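Local coordinates for MAU2 chromatid cohesion factor homolog (Saccharomyces cerevisiae, PDB 4XDN), which forms a complex with SCC2 that is required for the association of cohesin with chromosomes and takes part in sister chromatid cohesion, at residues I333-Y337 with W392-L397; F388-W392 with L418-M422; P499-T504 with L558-L564. One frame throughout, in Å; residues are numbered along the deposited sequence.

Overall arrangement
Along this largely helical chain, contact 1 comes first: it brings the loop between helices 317-331 and 339-360 back against helix 369-398, closing a loop of 54 residues that is mostly helix. Contact 2 opens before contact 1 has closed, so the two cross; they share W392, and contact 2 packs helix 369-398 on helix 415-426. Contact 3 follows in series, joining the start of helix 499-513 to the turn that leads into helix 562-575. It lies about 14 Å from contact 1, centre to centre, and touches it: V334 and N335 meet K559, and both contacts touch one sulfate. Contacts 2 and 3 do not touch.

Contact 1 (I333-Y337 with W392-L397); sequences IVNCY and WEQTLL. With SO4 (sulfate ion), chain F.
The C336 thiol sits against L396 and L397 where a classic gamma turn docks on helix 369-398, in a largely helical, probably repeat-built fold. C336 is the centre of the turn, which Y337 N closes onto N335 O at 2.7 Å, and its positive phi of 71° marks the classic form.

Apolar packing makes most of the contact. With SG anti to the backbone N, the C336 thiol abuts the helix backbone, 3.3 Å from L397 N, and lies 3.7 Å from L396 CB and 3.5 Å from L397 CB. At the other end of the loop, I333 CG2 sits at the edge of the W392 indole, near its plane and 3.9 Å from CD1; the same methyl also meets E393 CB. L396 CD1 lies against V334 CA and I333 O, while L397 CD1 touches Y337 CB.

Polar contacts are fewer. N335 ND2 points to O4 of a sulfate that probably comes from the crystallisation liquor; their separation is too short to be trusted as a measure of this bond. The E393 carboxylate finds its partner in R345, which makes a salt bridge to OE2 and also hydrogen-bonds C336 O. The extended E393 side chain thus brings OE2 within 3.5 Å of C336 O, two acceptors that the one arginine reconciles.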
loop_
_atom_site.group_PDB
_atom_site.type_symbol
_atom_site.label_atom_id
_atom_site.label_comp_id
_atom_site.label_asym_id
_atom_site.label_seq_id
_atom_site.Cartn_x
_atom_site.Cartn_y
_atom_site.Cartn_z
ATOM N N ILE A 333 3.722 -16.789 -3.209
ATOM C CA ILE A 333 3.198 -16.882 -4.572
ATOM C C ILE A 333 4.265 -17.367 -5.544
ATOM O O ILE A 333 4.024 -18.277 -6.339
ATOM C CB ILE A 333 2.661 -15.525 -5.074
ATOM C CG1 ILE A 333 1.537 -15.011 -4.168
ATOM C CG2 ILE A 333 2.178 -15.630 -6.522
ATOM C CD1 ILE A 333 0.240 -15.784 -4.261
ATOM N N VAL A 334 5.444 -16.751 -5.474
ATOM C CA VAL A 334 6.527 -17.040 -6.411
ATOM C C VAL A 334 6.948 -18.504 -6.330
ATOM O O VAL A 334 7.372 -19.089 -7.323
ATOM C CB VAL A 334 7.753 -16.122 -6.153
ATOM C CG1 VAL A 334 8.388 -16.417 -4.793
ATOM C CG2 VAL A 334 8.773 -16.260 -7.271
ATOM N N ASN A 335 6.813 -19.098 -5.148
ATOM C CA ASN A 335 7.135 -20.510 -4.969
ATOM C C ASN A 335 6.213 -21.387 -5.821
ATOM O O ASN A 335 6.670 -22.325 -6.474
ATOM C CB ASN A 335 7.037 -20.898 -3.493
ATOM C CG ASN A 335 8.026 -20.147 -2.624
ATOM O OD1 ASN A 335 7.736 -19.063 -2.114
ATOM N ND2 ASN A 335 9.205 -20.728 -2.444
ATOM N N CYS A 336 4.916 -21.083 -5.781
ATOM C CA CYS A 336 3.948 -21.542 -6.785
ATOM C C CYS A 336 3.592 -23.033 -6.748
ATOM O O CYS A 336 2.467 -23.395 -6.413
ATOM C CB CYS A 336 4.464 -21.191 -8.186
ATOM S SG CYS A 336 3.351 -21.633 -9.524
ATOM N N TYR A 337 4.539 -23.894 -7.111
ATOM C CA TYR A 337 4.240 -25.306 -7.364
ATOM C C TYR A 337 4.505 -26.213 -6.160
ATOM O O TYR A 337 3.987 -27.328 -6.089
ATOM C CB TYR A 337 5.060 -25.802 -8.558
ATOM C CG TYR A 337 6.551 -25.765 -8.314
ATOM C CD1 TYR A 337 7.284 -24.607 -8.542
ATOM C CD2 TYR A 337 7.224 -26.883 -7.846
ATOM C CE1 TYR A 337 8.641 -24.565 -8.312
ATOM C CE2 TYR A 337 8.583 -26.850 -7.614
ATOM C CZ TYR A 337 9.287 -25.691 -7.850
ATOM O OH TYR A 337 10.641 -25.658 -7.621
ATOM N N TRP A 392 -2.504 -14.547 -10.447
ATOM C CA TRP A 392 -1.067 -14.458 -10.660
ATOM C C TRP A 392 -0.389 -15.798 -10.404
ATOM O O TRP A 392 0.468 -16.223 -11.180
ATOM C CB TRP A 392 -0.436 -13.388 -9.772
ATOM C CG TRP A 392 0.941 -13.035 -10.236
ATOM C CD1 TRP A 392 2.105 -13.662 -9.904
ATOM C CD2 TRP A 392 1.296 -11.983 -11.142
ATOM N NE1 TRP A 392 3.166 -13.063 -10.541
ATOM C CE2 TRP A 392 2.695 -12.029 -11.307
ATOM C CE3 TRP A 392 0.567 -11.005 -11.827
ATOM C CZ2 TRP A 392 3.379 -11.134 -12.126
ATOM C CZ3 TRP A 392 1.251 -10.117 -12.639
ATOM C CH2 TRP A 392 2.642 -10.189 -12.783
ATOM N N GLU A 393 -0.771 -16.465 -9.320
ATOM C CA GLU A 393 -0.151 -17.738 -8.980
ATOM C C GLU A 393 -0.486 -18.799 -10.028
ATOM O O GLU A 393 0.340 -19.654 -10.336
ATOM C CB GLU A 393 -0.587 -18.216 -7.593
ATOM C CG GLU A 393 0.208 -19.429 -7.122
ATOM C CD GLU A 393 -0.167 -19.895 -5.730
ATOM O OE1 GLU A 393 -1.203 -19.441 -5.199
ATOM O OE2 GLU A 393 0.583 -20.722 -5.169
ATOM N N GLN A 394 -1.699 -18.737 -10.571
ATOM C CA GLN A 394 -2.111 -19.659 -11.625
ATOM C C GLN A 394 -1.310 -19.416 -12.897
ATOM O O GLN A 394 -0.930 -20.361 -13.590
ATOM C CB GLN A 394 -3.607 -19.520 -11.914
ATOM C CG GLN A 394 -4.492 -20.419 -11.064
ATOM C CD GLN A 394 -4.250 -21.897 -11.318
ATOM O OE1 GLN A 394 -4.093 -22.681 -10.382
ATOM N NE2 GLN A 394 -4.229 -22.284 -12.588
ATOM N N THR A 395 -1.059 -18.146 -13.198
ATOM C CA THR A 395 -0.278 -17.775 -14.372
ATOM C C THR A 395 1.139 -18.324 -14.266
ATOM O O THR A 395 1.687 -18.843 -15.240
ATOM C CB THR A 395 -0.229 -16.241 -14.556
ATOM O OG1 THR A 395 -1.557 -15.738 -14.736
ATOM C CG2 THR A 395 0.613 -15.860 -15.767
ATOM N N LEU A 396 1.726 -18.208 -13.080
ATOM C CA LEU A 396 3.043 -18.775 -12.821
ATOM C C LEU A 396 3.025 -20.290 -12.988
ATOM O O LEU A 396 3.946 -20.875 -13.556
ATOM C CB LEU A 396 3.516 -18.421 -11.412
ATOM C CG LEU A 396 4.520 -17.276 -11.282
ATOM C CD1 LEU A 396 4.694 -16.907 -9.819
ATOM C CD2 LEU A 396 5.856 -17.662 -11.898
ATOM N N LEU A 397 1.966 -20.918 -12.487
ATOM C CA LEU A 397 1.867 -22.372 -12.488
ATOM C C LEU A 397 1.629 -22.931 -13.886
ATOM O O LEU A 397 2.246 -23.922 -14.272
ATOM C CB LEU A 397 0.743 -22.827 -11.550
ATOM C CG LEU A 397 0.518 -24.339 -11.444
ATOM C CD1 LEU A 397 1.735 -25.033 -10.846
ATOM C CD2 LEU A 397 -0.735 -24.639 -10.625
HETATM S S SO4 F . 12.246 -20.223 -0.435
HETATM O O1 SO4 F . 12.078 -21.582 0.071
HETATM O O2 SO4 F . 11.699 -19.277 0.532
HETATM O O3 SO4 F . 13.667 -19.951 -0.631
HETATM O O4 SO4 F . 11.550 -20.080 -1.710
#

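Contact 2 (F388-W392 with L418-M422); sequences FYKVW and LLQAM
L419 drives its forked end between F388, V391 and W392, reaching from segment 418-422 to segment 388-392. The two helical segments run nearly parallel, 14° apart, with axes 12.3 Å from each other. At that spacing the backbones stay well apart, and large side chains bridge the gap without any hydrogen bond across it.

The tight part lies on the buried side, round the benzo end of W392. L419 CD2 comes obliquely to this ring, 3.7 Å from W392 CE3, and L418 CD2 also approaches obliquely, 3.9 Å from W392 CH2. M422 crosses the indole at about a right angle. The bend at its third torsion (chi3 54°) turns the methyl inward, so that CE lies over one face of the six-membered ring, 4.2 Å from its centroid, a CH-pi contact. The sulfur approaches the same ring obliquely, with SD nearest W392 CH2 at 3.5 Å. The pyrrole end of W392 serves a different partner: NE1 donates a hydrogen bond to the backbone of the chain of another protein. F388 belongs to this buried part too, its CE1 3.9 Å from L419 CD1 and its ring stacked with that of Y415, while Y435 of helix 432-440 backs M422.

The looser side is confined to V391, which is partly open to solvent and offers CG1 to L419 CD1 at 3.9 Å.

A Met-aromatic contact set among leucines thus joins two consecutive helices that pack parallel, so the connection between them must run back along the pair; such packing is consistent with a helical superhelix, with the neighbouring protein chain lying against the tryptophan.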
loop_
_atom_site.group_PDB
_atom_site.type_symbol
_atom_site.label_atom_id
_atom_site.label_comp_id
_atom_site.label_asym_id
_atom_site.label_seq_id
_atom_site.Cartn_x
_atom_site.Cartn_y
_atom_site.Cartn_z
ATOM N N PHE A 388 -6.561 -11.216 -7.345
ATOM C CA PHE A 388 -5.433 -10.865 -8.204
ATOM C C PHE A 388 -4.298 -11.873 -8.057
ATOM O O PHE A 388 -3.756 -12.356 -9.049
ATOM C CB PHE A 388 -4.915 -9.460 -7.888
ATOM C CG PHE A 388 -3.613 -9.134 -8.570
ATOM C CD1 PHE A 388 -3.588 -8.761 -9.903
ATOM C CD2 PHE A 388 -2.415 -9.212 -7.881
ATOM C CE1 PHE A 388 -2.396 -8.467 -10.537
ATOM C CE2 PHE A 388 -1.216 -8.919 -8.509
ATOM C CZ PHE A 388 -1.207 -8.546 -9.838
ATOM N N TYR A 389 -3.940 -12.184 -6.816
ATOM C CA TYR A 389 -2.831 -13.092 -6.557
ATOM C C TYR A 389 -3.205 -14.541 -6.853
ATOM O O TYR A 389 -2.330 -15.373 -7.080
ATOM C CB TYR A 389 -2.352 -12.955 -5.110
ATOM C CG TYR A 389 -1.538 -11.702 -4.874
ATOM C CD1 TYR A 389 -0.297 -11.538 -5.478
ATOM C CD2 TYR A 389 -2.007 -10.686 -4.051
ATOM C CE1 TYR A 389 0.453 -10.395 -5.273
ATOM C CE2 TYR A 389 -1.261 -9.538 -3.838
ATOM C CZ TYR A 389 -0.032 -9.400 -4.452
ATOM O OH TYR A 389 0.718 -8.265 -4.250
ATOM N N LYS A 390 -4.501 -14.838 -6.846
ATOM C CA LYS A 390 -4.980 -16.149 -7.273
ATOM C C LYS A 390 -4.672 -16.329 -8.755
ATOM O O LYS A 390 -4.127 -17.352 -9.174
ATOM C CB LYS A 390 -6.482 -16.292 -7.022
ATOM C CG LYS A 390 -7.035 -17.686 -7.287
ATOM C CD LYS A 390 -8.554 -17.667 -7.401
ATOM C CE LYS A 390 -9.131 -19.074 -7.401
ATOM N NZ LYS A 390 -10.596 -19.081 -7.673
ATOM N N VAL A 391 -5.030 -15.318 -9.539
ATOM C CA VAL A 391 -4.757 -15.311 -10.968
ATOM C C VAL A 391 -3.253 -15.321 -11.225
ATOM O O VAL A 391 -2.776 -16.031 -12.110
ATOM C CB VAL A 391 -5.408 -14.082 -11.648
ATOM C CG1 VAL A 391 -4.950 -13.921 -13.106
ATOM C CG2 VAL A 391 -6.920 -14.196 -11.584
ATOM N N TRP A 392 -2.504 -14.547 -10.447
ATOM C CA TRP A 392 -1.067 -14.458 -10.660
ATOM C C TRP A 392 -0.389 -15.798 -10.404
ATOM O O TRP A 392 0.468 -16.223 -11.180
ATOM C CB TRP A 392 -0.436 -13.388 -9.772
ATOM C CG TRP A 392 0.941 -13.035 -10.236
ATOM C CD1 TRP A 392 2.105 -13.662 -9.904
ATOM C CD2 TRP A 392 1.296 -11.983 -11.142
ATOM N NE1 TRP A 392 3.166 -13.063 -10.541
ATOM C CE2 TRP A 392 2.695 -12.029 -11.307
ATOM C CE3 TRP A 392 0.567 -11.005 -11.827
ATOM C CZ2 TRP A 392 3.379 -11.134 -12.126
ATOM C CZ3 TRP A 392 1.251 -10.117 -12.639
ATOM C CH2 TRP A 392 2.642 -10.189 -12.783
ATOM N N LEU A 418 -1.601 -5.062 -16.930
ATOM C CA LEU A 418 -0.364 -5.826 -16.846
ATOM C C LEU A 418 -0.658 -7.281 -17.185
ATOM O O LEU A 418 0.026 -7.889 -18.010
ATOM C CB LEU A 418 0.269 -5.720 -15.454
ATOM C CG LEU A 418 1.475 -6.638 -15.209
ATOM C CD1 LEU A 418 2.559 -6.422 -16.259
ATOM C CD2 LEU A 418 2.046 -6.435 -13.815
ATOM N N LEU A 419 -1.684 -7.831 -16.542
ATOM C CA LEU A 419 -2.111 -9.199 -16.813
ATOM C C LEU A 419 -2.550 -9.353 -18.262
ATOM O O LEU A 419 -2.382 -10.416 -18.861
ATOM C CB LEU A 419 -3.251 -9.604 -15.877
ATOM C CG LEU A 419 -2.853 -9.966 -14.446
ATOM C CD1 LEU A 419 -4.095 -10.135 -13.584
ATOM C CD2 LEU A 419 -2.004 -11.234 -14.419
ATOM N N GLN A 420 -3.112 -8.287 -18.822
ATOM C CA GLN A 420 -3.532 -8.295 -20.217
ATOM C C GLN A 420 -2.320 -8.256 -21.145
ATOM O O GLN A 420 -2.304 -8.912 -22.184
ATOM C CB GLN A 420 -4.463 -7.114 -20.501
ATOM C CG GLN A 420 -4.866 -6.967 -21.961
ATOM C CD GLN A 420 -5.483 -8.229 -22.535
ATOM O OE1 GLN A 420 -6.135 -8.996 -21.823
ATOM N NE2 GLN A 420 -5.276 -8.453 -23.827
ATOM N N ALA A 421 -1.306 -7.486 -20.761
ATOM C CA ALA A 421 -0.084 -7.380 -21.549
ATOM C C ALA A 421 0.652 -8.714 -21.572
ATOM O O ALA A 421 1.167 -9.137 -22.607
ATOM C CB ALA A 421 0.816 -6.289 -20.992
ATOM N N MET A 422 0.699 -9.369 -20.416
ATOM C CA MET A 422 1.334 -10.671 -20.294
ATOM C C MET A 422 0.590 -11.703 -21.130
ATOM O O MET A 422 1.195 -12.623 -21.682
ATOM C CB MET A 422 1.381 -11.107 -18.829
ATOM C CG MET A 422 2.283 -10.245 -17.965
ATOM S SD MET A 422 1.990 -10.447 -16.198
ATOM C CE MET A 422 2.164 -12.222 -16.020
#

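Contact 3 (P499-T504 with L558-L564); sequences PIWECT and LKKALLL. With SO4 (sulfate ion), chain F.
L558 holds CG anti to its carbonyl carbon and continues extended (chi2 174°), which carries its two methyls across to the first turn of helix 499-513; L564, with CG anti to the backbone N (chi1 -176°), comes in beside it. L558 CD2 presses on the backbone and ring of P499, 3.4 Å from O and 3.8 Å from CB, and L558 CD1 lies 3.8 Å from C503 SG. L564 completes the cluster: its CD2 meets I500 CG2 at 3.9 Å, while CD1 turns to C503 and T504, the latter crossed at about a right angle.

Between L558 and L564 the chain makes an inverse gamma turn centred on K560, closed by A561 N on K559 O, and A561 then takes the N-cap position of helix 562-575. In this probably repeat-built helical fold, K559 and A561 touch V334, and A561 also packs on an aromatic side chain of another protein.

Polar groups flank the packing. T504 OG1 donates to I500 O at 2.7 Å, and T504 N bonds the same oxygen from the opposite face of its plane; an aromatic side chain of the other protein also hydrogen-bonds OG1. The bound sulfate takes an almost straight bond from K560 N to O4 (2.9 Å, 177°). K559, folded back at its third and fourth torsions, sends NZ to sulfate O2 at 3.1 Å and also to N335 OD1.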
loop_
_atom_site.group_PDB
_atom_site.type_symbol
_atom_site.label_atom_id
_atom_site.label_comp_id
_atom_site.label_asym_id
_atom_site.label_seq_id
_atom_site.Cartn_x
_atom_site.Cartn_y
_atom_site.Cartn_z
ATOM N N PRO A 499 17.383 -9.294 -4.360
ATOM C CA PRO A 499 18.246 -10.195 -5.137
ATOM C C PRO A 499 17.561 -10.799 -6.364
ATOM O O PRO A 499 18.219 -10.967 -7.390
ATOM C CB PRO A 499 18.619 -11.286 -4.126
ATOM C CG PRO A 499 17.567 -11.231 -3.084
ATOM C CD PRO A 499 17.154 -9.799 -2.994
ATOM N N ILE A 500 16.273 -11.116 -6.263
ATOM C CA ILE A 500 15.523 -11.613 -7.413
ATOM C C ILE A 500 15.580 -10.595 -8.547
ATOM O O ILE A 500 15.811 -10.952 -9.701
ATOM C CB ILE A 500 14.046 -11.917 -7.050
ATOM C CG1 ILE A 500 13.975 -13.190 -6.200
ATOM C CG2 ILE A 500 13.184 -12.070 -8.313
ATOM C CD1 ILE A 500 12.576 -13.572 -5.748
ATOM N N TRP A 501 15.383 -9.327 -8.209
ATOM C CA TRP A 501 15.394 -8.265 -9.204
ATOM C C TRP A 501 16.797 -8.010 -9.737
ATOM O O TRP A 501 16.988 -7.887 -10.943
ATOM C CB TRP A 501 14.812 -6.978 -8.616
ATOM C CG TRP A 501 13.321 -6.947 -8.655
ATOM C CD1 TRP A 501 12.464 -7.605 -7.822
ATOM C CD2 TRP A 501 12.503 -6.224 -9.582
ATOM N NE1 TRP A 501 11.164 -7.336 -8.171
ATOM C CE2 TRP A 501 11.160 -6.490 -9.250
ATOM C CE3 TRP A 501 12.775 -5.378 -10.660
ATOM C CZ2 TRP A 501 10.093 -5.942 -9.956
ATOM C CZ3 TRP A 501 11.717 -4.832 -11.359
ATOM C CH2 TRP A 501 10.391 -5.116 -11.004
ATOM N N GLU A 502 17.772 -7.932 -8.837
ATOM C CA GLU A 502 19.157 -7.685 -9.228
ATOM C C GLU A 502 19.690 -8.803 -10.112
ATOM O O GLU A 502 20.454 -8.557 -11.047
ATOM C CB GLU A 502 20.047 -7.535 -7.993
ATOM C CG GLU A 502 20.025 -6.143 -7.383
ATOM C CD GLU A 502 20.694 -5.103 -8.267
ATOM O OE1 GLU A 502 21.716 -5.428 -8.908
ATOM O OE2 GLU A 502 20.194 -3.960 -8.322
ATOM N N CYS A 503 19.286 -10.032 -9.809
ATOM C CA CYS A 503 19.733 -11.186 -10.573
ATOM C C CYS A 503 19.083 -11.190 -11.951
ATOM O O CYS A 503 19.722 -11.534 -12.945
ATOM C CB CYS A 503 19.413 -12.486 -9.833
ATOM S SG CYS A 503 20.124 -13.960 -10.616
ATOM N N THR A 504 17.812 -10.806 -12.007
ATOM C CA THR A 504 17.095 -10.742 -13.276
ATOM C C THR A 504 17.790 -9.765 -14.221
ATOM O O THR A 504 17.944 -10.044 -15.412
ATOM C CB THR A 504 15.625 -10.321 -13.072
ATOM O OG1 THR A 504 14.962 -11.286 -12.249
ATOM C CG2 THR A 504 14.889 -10.221 -14.403
ATOM N N LEU A 558 18.375 -16.489 -3.473
ATOM C CA LEU A 558 17.142 -16.328 -4.229
ATOM C C LEU A 558 16.072 -17.274 -3.715
ATOM O O LEU A 558 16.347 -18.445 -3.448
ATOM C CB LEU A 558 17.386 -16.584 -5.717
ATOM C CG LEU A 558 18.353 -15.627 -6.415
ATOM C CD1 LEU A 558 18.611 -16.085 -7.836
ATOM C CD2 LEU A 558 17.802 -14.209 -6.398
ATOM N N LYS A 559 14.854 -16.765 -3.570
ATOM C CA LYS A 559 13.711 -17.626 -3.319
ATOM C C LYS A 559 13.591 -18.612 -4.473
ATOM O O LYS A 559 14.083 -18.351 -5.571
ATOM C CB LYS A 559 12.426 -16.814 -3.172
ATOM C CG LYS A 559 12.153 -16.326 -1.757
ATOM C CD LYS A 559 10.781 -15.681 -1.642
ATOM C CE LYS A 559 9.656 -16.707 -1.742
ATOM N NZ LYS A 559 9.450 -17.475 -0.477
ATOM N N LYS A 560 12.938 -19.742 -4.230
ATOM C CA LYS A 560 12.871 -20.803 -5.229
ATOM C C LYS A 560 11.910 -20.452 -6.362
ATOM O O LYS A 560 10.979 -21.202 -6.655
ATOM C CB LYS A 560 12.457 -22.120 -4.573
ATOM C CG LYS A 560 13.366 -22.540 -3.420
ATOM C CD LYS A 560 12.881 -23.806 -2.724
ATOM C CE LYS A 560 11.456 -23.661 -2.206
ATOM N NZ LYS A 560 11.208 -24.479 -0.986
ATOM N N ALA A 561 12.136 -19.304 -6.992
ATOM C CA ALA A 561 11.441 -18.963 -8.222
ATOM C C ALA A 561 11.961 -19.883 -9.314
ATOM O O ALA A 561 13.136 -19.819 -9.670
ATOM C CB ALA A 561 11.664 -17.509 -8.584
ATOM N N LEU A 562 11.086 -20.737 -9.838
ATOM C CA LEU A 562 11.504 -21.795 -10.751
ATOM C C LEU A 562 12.283 -21.272 -11.949
ATOM O O LEU A 562 13.425 -21.673 -12.166
ATOM C CB LEU A 562 10.295 -22.584 -11.250
ATOM C CG LEU A 562 10.632 -23.763 -12.168
ATOM C CD1 LEU A 562 11.394 -24.838 -11.405
ATOM C CD2 LEU A 562 9.373 -24.332 -12.781
ATOM N N LEU A 563 11.664 -20.387 -12.726
ATOM C CA LEU A 563 12.284 -19.895 -13.952
ATOM C C LEU A 563 13.622 -19.227 -13.656
ATOM O O LEU A 563 14.596 -19.423 -14.382
ATOM C CB LEU A 563 11.359 -18.913 -14.675
ATOM C CG LEU A 563 11.928 -18.290 -15.957
ATOM C CD1 LEU A 563 12.278 -19.358 -16.984
ATOM C CD2 LEU A 563 10.958 -17.288 -16.549
ATOM N N LEU A 564 13.666 -18.447 -12.581
ATOM C CA LEU A 564 14.881 -17.739 -12.210
ATOM C C LEU A 564 15.985 -18.724 -11.844
ATOM O O LEU A 564 17.112 -18.608 -12.324
ATOM C CB LEU A 564 14.616 -16.785 -11.045
ATOM C CG LEU A 564 15.795 -15.906 -10.617
ATOM C CD1 LEU A 564 16.228 -14.986 -11.746
ATOM C CD2 LEU A 564 15.433 -15.099 -9.385
HETATM S S SO4 F . 12.246 -20.223 -0.435
HETATM O O1 SO4 F . 12.078 -21.582 0.071
HETATM O O2 SO4 F . 11.699 -19.277 0.532
HETATM O O3 SO4 F . 13.667 -19.951 -0.631
HETATM O O4 SO4 F . 11.550 -20.080 -1.710
#